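Local coordinates for protein 2-hydroxy-3-oxopropionate reductase (Polaromonas sp. JS666, PDB 4DLL) that probably catalyses the NAD(P)H-dependent reduction of 2-hydroxy-3-oxopropionate (tartronate semialdehyde) to glycerate, as a member of the beta-hydroxyacid dehydrogenase family, at residues Gly211-Ala216 with Gln249-Arg254. Sequence-based numbering, arbitrary orientation.
Sequences GAVAEA and QRMVER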
loop_
_atom_site.group_PDB
_atom_site.type_symbol
_atom_site.label_atom_id
_atom_site.label_comp_id
_atom_site.label_asym_id
_atom_site.label_seq_id
_atom_site.Cartn_x
_atom_site.Cartn_y
_atom_site.Cartn_z
ATOM N N GLY A 211 -6.747 -6.464 -2.310
ATOM C CA GLY A 211 -7.601 -6.481 -3.496
ATOM C C GLY A 211 -7.094 -5.581 -4.621
ATOM O O GLY A 211 -7.121 -5.959 -5.792
ATOM N N ALA A 212 -6.601 -4.400 -4.281
ATOM C CA ALA A 212 -5.973 -3.564 -5.287
ATOM C C ALA A 212 -4.788 -4.306 -5.994
ATOM O O ALA A 212 -4.535 -4.146 -7.185
ATOM C CB ALA A 212 -5.464 -2.300 -4.620
ATOM N N VAL A 213 -4.026 -5.052 -5.236
ATOM C CA VAL A 213 -2.879 -5.694 -5.794
ATOM C C VAL A 213 -3.353 -6.942 -6.602
ATOM O O VAL A 213 -2.757 -7.271 -7.588
ATOM C CB VAL A 213 -1.843 -6.012 -4.714
ATOM C CG1 VAL A 213 -0.869 -7.131 -5.178
ATOM C CG2 VAL A 213 -1.103 -4.713 -4.256
ATOM N N ALA A 214 -4.432 -7.601 -6.198
ATOM C CA ALA A 214 -4.828 -8.805 -6.900
ATOM C C ALA A 214 -5.406 -8.318 -8.219
ATOM O O ALA A 214 -5.082 -8.852 -9.283
ATOM C CB ALA A 214 -5.856 -9.603 -6.106
ATOM N N GLU A 215 -6.225 -7.275 -8.142
ATOM C CA GLU A 215 -6.875 -6.776 -9.323
ATOM C C GLU A 215 -5.957 -6.181 -10.391
ATOM O O GLU A 215 -6.188 -6.372 -11.583
ATOM C CB GLU A 215 -7.921 -5.776 -8.959
ATOM C CG GLU A 215 -8.629 -5.296 -10.182
ATOM C CD GLU A 215 -9.991 -4.845 -9.854
ATOM O OE1 GLU A 215 -10.750 -5.722 -9.432
ATOM O OE2 GLU A 215 -10.267 -3.634 -9.985
ATOM N N ALA A 216 -4.910 -5.475 -9.973
ATOM C CA ALA A 216 -3.982 -4.960 -10.928
ATOM C C ALA A 216 -3.065 -6.039 -11.523
ATOM O O ALA A 216 -2.722 -5.976 -12.695
ATOM C CB ALA A 216 -3.221 -3.738 -10.378
ATOM N N GLN A 249 3.795 -11.517 -3.597
ATOM C CA GLN A 249 4.684 -12.622 -3.916
ATOM C C GLN A 249 3.936 -13.941 -3.774
ATOM O O GLN A 249 4.111 -14.815 -4.639
ATOM C CB GLN A 249 5.971 -12.602 -3.097
ATOM C CG GLN A 249 7.077 -13.584 -3.588
ATOM C CD GLN A 249 7.357 -13.618 -5.156
ATOM O OE1 GLN A 249 7.872 -14.623 -5.674
ATOM N NE2 GLN A 249 7.019 -12.556 -5.879
ATOM N N ARG A 250 3.057 -14.042 -2.761
ATOM C CA ARG A 250 2.179 -15.213 -2.581
ATOM C C ARG A 250 1.151 -15.293 -3.697
ATOM O O ARG A 250 0.551 -16.367 -3.959
ATOM C CB ARG A 250 1.422 -15.183 -1.242
ATOM C CG ARG A 250 2.265 -15.325 0.051
ATOM C CD ARG A 250 1.454 -14.905 1.288
ATOM N NE ARG A 250 2.268 -14.889 2.487
ATOM C CZ ARG A 250 1.905 -14.411 3.677
ATOM N NH1 ARG A 250 0.696 -13.901 3.880
ATOM N NH2 ARG A 250 2.780 -14.440 4.689
HETATM N N MSE A 251 0.861 -14.161 -4.314
HETATM C CA MSE A 251 -0.130 -14.192 -5.375
HETATM C C MSE A 251 0.533 -14.744 -6.630
HETATM O O MSE A 251 -0.043 -15.594 -7.349
HETATM C CB MSE A 251 -0.709 -12.813 -5.637
HETATM C CG MSE A 251 -1.673 -12.363 -4.538
HETATM SE SE MSE A 251 -2.195 -10.511 -4.860
HETATM C CE MSE A 251 -2.868 -10.235 -2.980
ATOM N N VAL A 252 1.756 -14.257 -6.851
ATOM C CA VAL A 252 2.603 -14.667 -7.951
ATOM C C VAL A 252 2.840 -16.172 -7.889
ATOM O O VAL A 252 2.764 -16.833 -8.910
ATOM C CB VAL A 252 3.980 -13.927 -7.929
ATOM C CG1 VAL A 252 4.959 -14.577 -8.898
ATOM C CG2 VAL A 252 3.841 -12.432 -8.268
ATOM N N GLU A 253 3.114 -16.704 -6.696
ATOM C CA GLU A 253 3.449 -18.134 -6.502
ATOM C C GLU A 253 2.228 -19.022 -6.204
ATOM O O GLU A 253 2.368 -20.079 -5.573
ATOM C CB GLU A 253 4.407 -18.271 -5.331
ATOM C CG GLU A 253 5.697 -17.428 -5.431
ATOM C CD GLU A 253 6.578 -17.594 -4.221
ATOM O OE1 GLU A 253 6.174 -18.282 -3.255
ATOM O OE2 GLU A 253 7.699 -17.047 -4.242
ATOM N N ARG A 254 1.047 -18.591 -6.612
ATOM C CA ARG A 254 -0.211 -19.157 -6.098
ATOM C C ARG A 254 -0.151 -19.845 -4.693
ATOM O O ARG A 254 -0.806 -20.875 -4.459
ATOM C CB ARG A 254 -0.839 -20.102 -7.115
ATOM C CG ARG A 254 -1.082 -19.512 -8.457
ATOM C CD ARG A 254 -2.019 -18.369 -8.324
ATOM N NE ARG A 254 -2.600 -17.948 -9.595
ATOM C CZ ARG A 254 -1.991 -17.200 -10.502
ATOM N NH1 ARG A 254 -0.736 -16.779 -10.329
ATOM N NH2 ARG A 254 -2.659 -16.864 -11.602
#
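Met251, modelled as selenomethionine, reaches from the last turn of helix 247-252 to the long helix 194-222, and its selenium settles against Val213 and Ala214. Met251 SE lies 3.6 Å from Val213 CG1 and 3.7 Å from Ala214 CA, with Ala214 CB a little farther off at 4.0 Å. It therefore touches one branch of the valine and the backbone of the next residue together, resting on the helix surface where Ala214 presents only a methyl, consistent with the close approach to its CA. The torsions explain the reach: CG of Met251 stands anti to its own carbonyl carbon (chi1 -74°), and the chain then runs extended through chi2 (173°), carrying the heavy atom across a separation of 7.3 Å between Ala214 CA and Met251 CA. CB of Met251 and of Val213 each points toward the opposite segment, and the two side chains pass at a slant, with CG1, the branch anti to the valine N, on SE.

Phe310 of helix 309-315 packs on both Ala214 and Met251, so a third helix adjoins this junction of a long and a short helix within the all-helical C-terminal domain, of the 3-hydroxyisobutyrate dehydrogenase type. Elsewhere helix 194-222 faces the second subunit, where Glu215 OE2 hydrogen-bonds Thr286 OG1 of that chain.

Just beyond Met251 the helix ends: Glu253 leaves helical geometry, and Arg254 NH1 turns back to make a weak hydrogen bond to Met251 O (3.3 Å, N-H...O angle 126°). Across the interface all three touching residues are buried and meet through apolar atoms, probably held by dispersion and exclusion of water; in unlabelled protein, methionine sulfur would replace selenium.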